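PDB 5C5V: acidocalcisomal pyrophosphatase from Trypanosoma brucei brucei, which probably hydrolyses inorganic pyrophosphate to phosphate with the help of magnesium ions, as other members of the PPase family do. Local coordinates for residues His92-Val97 against Tyr113-Leu118; Pro128-Pro133 against Ser173-Lys178. All coordinates share one frame; numbering follows the deposited sequence.

Contact 1: His92-Val97 against Tyr113-Leu118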
ATOM      1  N   HIS A  92      -3.282 -33.292  10.895  1.00 68.47           N
ATOM      2  CA  HIS A  92      -4.656 -33.011  10.504  1.00 68.01           C
ATOM      3  C   HIS A  92      -4.966 -31.537  10.697  1.00 67.79           C
ATOM      4  O   HIS A  92      -4.885 -31.019  11.806  1.00 67.99           O
ATOM      5  CB  HIS A  92      -5.648 -33.850  11.305  1.00 68.93           C
ATOM      6  CG  HIS A  92      -5.569 -35.316  11.026  1.00 69.53           C
ATOM      7  ND1 HIS A  92      -6.516 -36.207  11.478  1.00 70.21           N
ATOM      8  CD2 HIS A  92      -4.664 -36.047  10.332  1.00 69.67           C
ATOM      9  CE1 HIS A  92      -6.194 -37.428  11.084  1.00 70.46           C
ATOM     10  NE2 HIS A  92      -5.075 -37.358  10.386  1.00 70.38           N
ATOM     11  N   GLN A  93      -5.318 -30.861   9.615  1.00 65.91           N
ATOM     12  CA  GLN A  93      -5.731 -29.479   9.708  1.00 65.27           C
ATOM     13  C   GLN A  93      -7.088 -29.365  10.401  1.00 65.28           C
ATOM     14  O   GLN A  93      -8.000 -30.155  10.139  1.00 65.57           O
ATOM     15  CB  GLN A  93      -5.774 -28.850   8.315  1.00 64.57           C
ATOM     16  CG  GLN A  93      -6.014 -27.373   8.338  1.00 64.18           C
ATOM     17  CD  GLN A  93      -5.701 -26.709   7.006  1.00 63.62           C
ATOM     18  OE1 GLN A  93      -5.850 -27.317   5.948  1.00 63.83           O
ATOM     19  NE2 GLN A  93      -5.251 -25.463   7.058  1.00 62.77           N
ATOM     20  N   GLN A  94      -7.199 -28.410  11.320  1.00 63.38           N
ATOM     21  CA  GLN A  94      -8.462 -28.132  11.992  1.00 63.52           C
ATOM     22  C   GLN A  94      -9.043 -26.831  11.460  1.00 62.82           C
ATOM     23  O   GLN A  94      -8.392 -25.783  11.498  1.00 62.17           O
ATOM     24  CB  GLN A  94      -8.273 -28.042  13.511  1.00 63.97           C
ATOM     25  CG  GLN A  94      -7.517 -29.217  14.128  1.00 64.69           C
ATOM     26  CD  GLN A  94      -8.314 -30.493  14.092  1.00 65.52           C
ATOM     27  OE1 GLN A  94      -9.529 -30.489  14.296  1.00 65.92           O
ATOM     28  NE2 GLN A  94      -7.643 -31.592  13.795  1.00 66.11           N
ATOM     29  N   GLN A  95     -10.276 -26.889  10.980  1.00 64.62           N
ATOM     30  CA  GLN A  95     -10.956 -25.688  10.505  1.00 64.11           C
ATOM     31  C   GLN A  95     -11.704 -25.032  11.651  1.00 64.49           C
ATOM     32  O   GLN A  95     -12.552 -25.656  12.280  1.00 65.38           O
ATOM     33  CB  GLN A  95     -11.925 -26.034   9.372  1.00 64.19           C
ATOM     34  CG  GLN A  95     -12.844 -24.902   8.957  1.00 63.97           C
ATOM     35  CD  GLN A  95     -12.091 -23.731   8.378  1.00 62.97           C
ATOM     36  OE1 GLN A  95     -11.353 -23.878   7.400  1.00 62.71           O
ATOM     37  NE2 GLN A  95     -12.257 -22.562   8.984  1.00 62.69           N
ATOM     38  N   LEU A  96     -11.382 -23.775  11.938  1.00 61.52           N
ATOM     39  CA  LEU A  96     -12.119 -23.048  12.962  1.00 61.91           C
ATOM     40  C   LEU A  96     -13.487 -22.715  12.416  1.00 61.95           C
ATOM     41  O   LEU A  96     -13.606 -22.176  11.324  1.00 61.22           O
ATOM     42  CB  LEU A  96     -11.384 -21.784  13.393  1.00 61.00           C
ATOM     43  CG  LEU A  96     -11.929 -21.144  14.675  1.00 61.42           C
ATOM     44  CD1 LEU A  96     -11.850 -22.126  15.844  1.00 62.25           C
ATOM     45  CD2 LEU A  96     -11.184 -19.850  14.999  1.00 60.51           C
ATOM     46  N   VAL A  97     -14.522 -23.078  13.161  1.00 61.45           N
ATOM     47  CA  VAL A  97     -15.892 -22.850  12.729  1.00 61.71           C
ATOM     48  C   VAL A  97     -16.609 -22.053  13.803  1.00 62.64           C
ATOM     49  O   VAL A  97     -16.452 -22.328  14.995  1.00 63.39           O
ATOM     50  CB  VAL A  97     -16.642 -24.163  12.462  1.00 62.75           C
ATOM     51  CG1 VAL A  97     -18.070 -23.869  12.029  1.00 63.16           C
ATOM     52  CG2 VAL A  97     -15.925 -24.972  11.386  1.00 62.18           C
ATOM     53  N   TYR A 113     -17.405 -21.615  19.197  1.00 59.56           N
ATOM     54  CA  TYR A 113     -16.309 -22.058  18.353  1.00 58.25           C
ATOM     55  C   TYR A 113     -16.213 -23.575  18.288  1.00 58.87           C
ATOM     56  O   TYR A 113     -16.431 -24.273  19.280  1.00 60.04           O
ATOM     57  CB  TYR A 113     -14.988 -21.482  18.849  1.00 57.20           C
ATOM     58  CG  TYR A 113     -14.882 -19.978  18.676  1.00 56.47           C
ATOM     59  CD1 TYR A 113     -14.093 -19.420  17.675  1.00 55.06           C
ATOM     60  CD2 TYR A 113     -15.577 -19.122  19.517  1.00 57.08           C
ATOM     61  CE1 TYR A 113     -13.999 -18.030  17.518  1.00 54.24           C
ATOM     62  CE2 TYR A 113     -15.499 -17.762  19.374  1.00 56.26           C
ATOM     63  CZ  TYR A 113     -14.709 -17.217  18.376  1.00 54.88           C
ATOM     64  OH  TYR A 113     -14.647 -15.860  18.266  1.00 54.04           O
ATOM     65  N   PHE A 114     -15.887 -24.079  17.105  1.00 59.80           N
ATOM     66  CA  PHE A 114     -15.698 -25.498  16.898  1.00 60.03           C
ATOM     67  C   PHE A 114     -14.435 -25.786  16.112  1.00 59.13           C
ATOM     68  O   PHE A 114     -13.884 -24.910  15.453  1.00 58.19           O
ATOM     69  CB  PHE A 114     -16.892 -26.090  16.160  1.00 60.61           C
ATOM     70  CG  PHE A 114     -18.192 -25.925  16.880  1.00 62.16           C
ATOM     71  CD1 PHE A 114     -18.736 -26.981  17.597  1.00 63.26           C
ATOM     72  CD2 PHE A 114     -18.876 -24.714  16.838  1.00 62.20           C
ATOM     73  CE1 PHE A 114     -19.934 -26.838  18.260  1.00 64.44           C
ATOM     74  CE2 PHE A 114     -20.078 -24.566  17.501  1.00 63.54           C
ATOM     75  CZ  PHE A 114     -20.608 -25.634  18.218  1.00 64.55           C
ATOM     76  N   PHE A 115     -13.992 -27.031  16.183  1.00 62.19           N
ATOM     77  CA  PHE A 115     -12.988 -27.547  15.271  1.00 61.55           C
ATOM     78  C   PHE A 115     -13.669 -28.545  14.367  1.00 61.94           C
ATOM     79  O   PHE A 115     -14.430 -29.390  14.826  1.00 62.87           O
ATOM     80  CB  PHE A 115     -11.827 -28.226  16.001  1.00 61.64           C
ATOM     81  CG  PHE A 115     -10.800 -27.274  16.523  1.00 61.10           C
ATOM     82  CD1 PHE A 115     -11.008 -25.911  16.453  1.00 60.23           C
ATOM     83  CD2 PHE A 115      -9.619 -27.738  17.064  1.00 60.99           C
ATOM     84  CE1 PHE A 115     -10.060 -25.039  16.927  1.00 59.78           C
ATOM     85  CE2 PHE A 115      -8.670 -26.858  17.541  1.00 60.49           C
ATOM     86  CZ  PHE A 115      -8.891 -25.511  17.472  1.00 59.55           C
ATOM     87  N   ARG A 116     -13.407 -28.422  13.073  1.00 67.17           N
ATOM     88  CA  ARG A 116     -13.754 -29.470  12.136  1.00 67.37           C
ATOM     89  C   ARG A 116     -12.448 -30.064  11.655  1.00 66.85           C
ATOM     90  O   ARG A 116     -11.683 -29.398  10.965  1.00 66.18           O
ATOM     91  CB  ARG A 116     -14.536 -28.928  10.952  1.00 67.02           C
ATOM     92  CG  ARG A 116     -14.955 -29.975   9.919  1.00 67.37           C
ATOM     93  CD  ARG A 116     -15.656 -29.206   8.835  1.00 66.75           C
ATOM     94  NE  ARG A 116     -16.882 -28.621   9.353  1.00 67.40           N
ATOM     95  CZ  ARG A 116     -17.491 -27.588   8.788  1.00 67.05           C
ATOM     96  NH1 ARG A 116     -16.942 -27.013   7.723  1.00 66.07           N
ATOM     97  NH2 ARG A 116     -18.608 -27.089   9.324  1.00 67.62           N
ATOM     98  N   ASP A 117     -12.166 -31.293  12.057  1.00 67.43           N
ATOM     99  CA  ASP A 117     -11.006 -32.004  11.549  1.00 67.36           C
ATOM    100  C   ASP A 117     -11.236 -32.256  10.050  1.00 66.87           C
ATOM    101  O   ASP A 117     -12.192 -32.938   9.674  1.00 67.26           O
ATOM    102  CB  ASP A 117     -10.804 -33.303  12.330  1.00 68.15           C
ATOM    103  CG  ASP A 117      -9.499 -33.989  12.006  1.00 68.20           C
ATOM    104  OD1 ASP A 117      -8.802 -34.375  12.961  1.00 68.97           O
ATOM    105  OD2 ASP A 117      -9.168 -34.168  10.817  1.00 67.87           O
ATOM    106  N   LEU A 118     -10.387 -31.685   9.198  1.00 67.88           N
ATOM    107  CA  LEU A 118     -10.614 -31.742   7.746  1.00 67.51           C
ATOM    108  C   LEU A 118     -10.367 -33.126   7.141  1.00 68.09           C
ATOM    109  O   LEU A 118     -10.753 -33.387   5.999  1.00 68.07           O
ATOM    110  CB  LEU A 118      -9.753 -30.699   7.025  1.00 66.58           C
ATOM    111  CG  LEU A 118     -10.193 -29.255   7.309  1.00 66.08           C
ATOM    112  CD1 LEU A 118      -9.526 -28.275   6.369  1.00 65.43           C
ATOM    113  CD2 LEU A 118     -11.714 -29.119   7.218  1.00 66.11           C
TER
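Four backbone bonds tie Gln-95 to Arg-116 and Val-97 to Phe-114, the hydrogen-bonded pairs of an antiparallel hairpin whose short strand segments run at 149° to each other. Packing is tight at the inner end, on the face that carries Leu-96 and Phe-115. Leu-96 has CG anti to its nitrogen (chi1 -167°), which brings CD1 over to the neighbouring strand. There the methyl meets the edge of the Phe-115 ring, 3.6 Å from CE1, and the edge of the Tyr-113 ring, 4.0 Å from CD1. The Phe-115 ring also takes Gln-94 CB over one face, a CH-pi contact off-centre toward the rim.

The other end is looser, polar and partly exposed. Asp-117 OD1 receives His-92 ND1 at 3.3 Å on its syn lone pair, in the imidazole plane, and Gln-94 NE2 at 3.1 Å from above the carboxylate. The two donors, with the loop nitrogens of Glu-119 and Thr-120 on OD2, fix the carboxylate's rotation. On the opposite face Val-97 CG2 sits over the guanidinium of Arg-116, which is salt-bridged to Glu-123 and to Glu-145 of the second subunit. Strand 123-126 flanks strand 110-117, while Gln-94 and Gln-95 pair in parallel with a strand of the second subunit, carrying the sheet across the interface.

Contact 2: Pro128-Pro133 against Ser173-Lys178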
ATOM      1  N   PRO A 128     -12.318 -20.558  22.371  1.00 54.36           N
ATOM      2  CA  PRO A 128     -11.488 -19.579  21.660  1.00 52.67           C
ATOM      3  C   PRO A 128     -10.305 -19.154  22.524  1.00 51.99           C
ATOM      4  O   PRO A 128      -9.235 -18.853  22.026  1.00 51.28           O
ATOM      5  CB  PRO A 128     -12.446 -18.408  21.437  1.00 52.80           C
ATOM      6  CG  PRO A 128     -13.428 -18.526  22.533  1.00 54.08           C
ATOM      7  CD  PRO A 128     -13.640 -20.006  22.704  1.00 55.13           C
ATOM      8  N   TRP A 129     -10.512 -19.150  23.831  1.00 52.18           N
ATOM      9  CA  TRP A 129      -9.468 -18.827  24.791  1.00 51.48           C
ATOM     10  C   TRP A 129      -8.381 -19.910  24.871  1.00 51.90           C
ATOM     11  O   TRP A 129      -7.193 -19.621  24.743  1.00 51.17           O
ATOM     12  CB  TRP A 129     -10.115 -18.619  26.158  1.00 52.34           C
ATOM     13  CG  TRP A 129      -9.216 -18.113  27.231  1.00 51.86           C
ATOM     14  CD1 TRP A 129      -7.973 -17.569  27.083  1.00 50.78           C
ATOM     15  CD2 TRP A 129      -9.499 -18.097  28.636  1.00 52.40           C
ATOM     16  NE1 TRP A 129      -7.464 -17.207  28.311  1.00 50.81           N
ATOM     17  CE2 TRP A 129      -8.377 -17.532  29.282  1.00 51.82           C
ATOM     18  CE3 TRP A 129     -10.588 -18.511  29.410  1.00 53.49           C
ATOM     19  CZ2 TRP A 129      -8.315 -17.376  30.668  1.00 51.88           C
ATOM     20  CZ3 TRP A 129     -10.523 -18.359  30.779  1.00 53.95           C
ATOM     21  CH2 TRP A 129      -9.396 -17.789  31.394  1.00 53.09           C
ATOM     22  N   HIS A 130      -8.777 -21.163  25.073  1.00 52.10           N
ATOM     23  CA  HIS A 130      -7.775 -22.191  25.337  1.00 52.66           C
ATOM     24  C   HIS A 130      -7.272 -22.889  24.090  1.00 52.47           C
ATOM     25  O   HIS A 130      -6.133 -23.317  24.051  1.00 52.58           O
ATOM     26  CB  HIS A 130      -8.320 -23.233  26.314  1.00 53.96           C
ATOM     27  CG  HIS A 130      -8.868 -22.633  27.570  1.00 54.15           C
ATOM     28  ND1 HIS A 130      -8.144 -21.755  28.344  1.00 53.36           N
ATOM     29  CD2 HIS A 130     -10.071 -22.773  28.174  1.00 55.00           C
ATOM     30  CE1 HIS A 130      -8.878 -21.378  29.376  1.00 53.94           C
ATOM     31  NE2 HIS A 130     -10.050 -21.976  29.293  1.00 54.98           N
ATOM     32  N   ASP A 131      -8.107 -23.010  23.071  1.00 53.67           N
ATOM     33  CA  ASP A 131      -7.788 -23.923  21.983  1.00 53.97           C
ATOM     34  C   ASP A 131      -7.252 -23.265  20.707  1.00 52.89           C
ATOM     35  O   ASP A 131      -6.684 -23.953  19.860  1.00 53.14           O
ATOM     36  CB  ASP A 131      -9.016 -24.761  21.669  1.00 54.55           C
ATOM     37  CG  ASP A 131      -9.388 -25.655  22.825  1.00 55.75           C
ATOM     38  OD1 ASP A 131      -8.515 -26.425  23.269  1.00 56.29           O
ATOM     39  OD2 ASP A 131     -10.528 -25.556  23.318  1.00 56.74           O
ATOM     40  N   ILE A 132      -7.421 -21.957  20.569  1.00 53.97           N
ATOM     41  CA  ILE A 132      -6.781 -21.236  19.472  1.00 52.83           C
ATOM     42  C   ILE A 132      -5.340 -20.919  19.839  1.00 52.48           C
ATOM     43  O   ILE A 132      -5.091 -20.320  20.881  1.00 52.58           O
ATOM     44  CB  ILE A 132      -7.520 -19.934  19.125  1.00 52.05           C
ATOM     45  CG1 ILE A 132      -8.940 -20.244  18.648  1.00 52.71           C
ATOM     46  CG2 ILE A 132      -6.769 -19.176  18.045  1.00 51.32           C
ATOM     47  CD1 ILE A 132      -9.779 -19.006  18.403  1.00 52.18           C
ATOM     48  N   PRO A 133      -4.379 -21.350  19.001  1.00 53.73           N
ATOM     49  CA  PRO A 133      -2.967 -21.122  19.332  1.00 53.82           C
ATOM     50  C   PRO A 133      -2.667 -19.630  19.428  1.00 52.94           C
ATOM     51  O   PRO A 133      -3.123 -18.863  18.590  1.00 52.27           O
ATOM     52  CB  PRO A 133      -2.205 -21.765  18.160  1.00 54.03           C
ATOM     53  CG  PRO A 133      -3.192 -22.621  17.456  1.00 54.29           C
ATOM     54  CD  PRO A 133      -4.540 -21.997  17.687  1.00 53.74           C
ATOM     55  N   SER A 173     -18.305 -22.707  30.201  1.00 56.75           N
ATOM     56  CA  SER A 173     -17.676 -23.813  29.477  1.00 56.76           C
ATOM     57  C   SER A 173     -17.519 -23.504  28.000  1.00 55.73           C
ATOM     58  O   SER A 173     -18.475 -23.069  27.357  1.00 56.40           O
ATOM     59  CB  SER A 173     -18.497 -25.102  29.624  1.00 58.30           C
ATOM     60  OG  SER A 173     -18.600 -25.492  30.976  1.00 59.50           O
ATOM     61  N   PHE A 174     -16.318 -23.756  27.482  1.00 56.47           N
ATOM     62  CA  PHE A 174     -15.978 -23.545  26.083  1.00 55.59           C
ATOM     63  C   PHE A 174     -15.837 -22.035  25.774  1.00 54.87           C
ATOM     64  O   PHE A 174     -15.560 -21.660  24.641  1.00 53.70           O
ATOM     65  CB  PHE A 174     -17.012 -24.216  25.158  1.00 56.87           C
ATOM     66  CG  PHE A 174     -17.034 -25.738  25.261  1.00 57.82           C
ATOM     67  CD1 PHE A 174     -15.999 -26.502  24.735  1.00 56.92           C
ATOM     68  CD2 PHE A 174     -18.089 -26.395  25.886  1.00 59.75           C
ATOM     69  CE1 PHE A 174     -16.012 -27.916  24.842  1.00 57.94           C
ATOM     70  CE2 PHE A 174     -18.117 -27.802  26.000  1.00 60.26           C
ATOM     71  CZ  PHE A 174     -17.080 -28.561  25.476  1.00 59.44           C
ATOM     72  N   ASN A 175     -16.030 -21.200  26.800  1.00 56.11           N
ATOM     73  CA  ASN A 175     -15.737 -19.772  26.755  1.00 55.13           C
ATOM     74  C   ASN A 175     -16.242 -19.077  25.493  1.00 55.08           C
ATOM     75  O   ASN A 175     -15.484 -18.421  24.787  1.00 53.59           O
ATOM     76  CB  ASN A 175     -14.235 -19.549  26.903  1.00 53.33           C
ATOM     77  CG  ASN A 175     -13.650 -20.338  28.046  1.00 53.75           C
ATOM     78  OD1 ASN A 175     -12.858 -21.244  27.834  1.00 53.57           O
ATOM     79  ND2 ASN A 175     -14.053 -20.013  29.261  1.00 54.24           N
ATOM     80  N   PRO A 176     -17.531 -19.244  25.199  1.00 55.21           N
ATOM     81  CA  PRO A 176     -18.087 -18.556  24.043  1.00 55.08           C
ATOM     82  C   PRO A 176     -17.994 -17.043  24.207  1.00 54.69           C
ATOM     83  O   PRO A 176     -17.817 -16.547  25.322  1.00 54.44           O
ATOM     84  CB  PRO A 176     -19.542 -19.021  24.032  1.00 57.06           C
ATOM     85  CG  PRO A 176     -19.833 -19.367  25.463  1.00 57.86           C
ATOM     86  CD  PRO A 176     -18.560 -19.984  25.950  1.00 56.86           C
ATOM     87  N   ILE A 177     -18.098 -16.315  23.106  1.00 55.99           N
ATOM     88  CA  ILE A 177     -18.182 -14.869  23.212  1.00 55.53           C
ATOM     89  C   ILE A 177     -19.606 -14.458  23.547  1.00 57.33           C
ATOM     90  O   ILE A 177     -20.576 -14.963  22.983  1.00 58.51           O
ATOM     91  CB  ILE A 177     -17.720 -14.191  21.942  1.00 54.02           C
ATOM     92  CG1 ILE A 177     -16.193 -14.219  21.896  1.00 52.19           C
ATOM     93  CG2 ILE A 177     -18.215 -12.760  21.911  1.00 54.04           C
ATOM     94  CD1 ILE A 177     -15.614 -13.786  20.562  1.00 50.66           C
ATOM     95  N   LYS A 178     -19.718 -13.554  24.505  1.00 56.87           N
ATOM     96  CA  LYS A 178     -21.004 -12.991  24.873  1.00 58.61           C
ATOM     97  C   LYS A 178     -20.901 -11.476  25.021  1.00 58.07           C
ATOM     98  O   LYS A 178     -19.801 -10.900  24.992  1.00 56.41           O
ATOM     99  CB  LYS A 178     -21.512 -13.611  26.171  1.00 59.73           C
ATOM    100  CG  LYS A 178     -20.770 -13.141  27.400  1.00 58.87           C
ATOM    101  CD  LYS A 178     -21.334 -13.809  28.648  1.00 59.87           C
ATOM    102  CE  LYS A 178     -20.853 -13.136  29.922  1.00 59.31           C
ATOM    103  NZ  LYS A 178     -21.881 -13.225  31.004  1.00 60.64           N
TER
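The weakly bonded helical turn at Pro-128 to Asp-131 meets the loop at Phe-174 and Asn-175, two consecutive residues with positive phi, and the backbones come within 6.6 Å between the CA atoms of Pro-128 and Asn-175. That loop closes the beta hairpin formed by strands 166-168 and 177-182 of the pyrophosphatase domain. Asn-175, with phi/psi of 46/53° in the left-handed region, directs its side chain at the helical turn and its carbonyl at the proline.

Pro-128 packs the CG-CD side of its ring against the carbonyl oxygens of the loop: CG lies 3.1 Å from Asn-175 O, and CD 3.2 Å from Phe-174 O. These are close C-H to oxygen approaches, with the carbonyls resting on the ring's rim. The amide of Asn-175 then reaches the two aromatic side chains that follow the proline, which lie against each other. Its ND2 comes up at the edge of the Trp-129 ring, 3.8 Å from CE3 and near the ring plane, with the amide turned steeply to the indole. The amide is held on both sides: OD1 is bonded to Ser-127 OG, just before the turn, and ND2 to Ala-169 O, where strand 166-168 ends. Both buried polar groups of the side chain are thereby satisfied.

Trp-129 is fixed in turn by NE1 on Thr-204 O, and its side chain lies about 7 Å from that of Asp-221, a magnesium ligand. His-130 crosses Asn-175 at about a right angle, and its NE2 is bonded to Gly-340 O. Although Asn-175 OD1 lies 3.2 Å from His-130 NE2, the angle is too poor for a hydrogen bond, and the oxygen sits equally close to CD2.

In the fold
The two contacts follow one another along the chain, contact 1 closing before contact 2 opens, with centres about 14 Å apart. Strand 123-126, third in the sheet of contact 1, leads straight into the helical turn of contact 2. Strand 110-117 serves both: its Tyr-113 touches Pro-128, with CE2 3.7 Å from CB, and also Ile-177, while Val-111 bonds to the backbone of Ile-177. Leu-96 CD2 meets Ile-132 CD1 at 3.8 Å. The hairpin of contact 1, whose sheet runs on into the second subunit, is thus packed onto the pyrophosphatase domain, whose bound magnesium and imidodiphosphate come within about 10 and 11 Å of the Trp-129 side chain in contact 2.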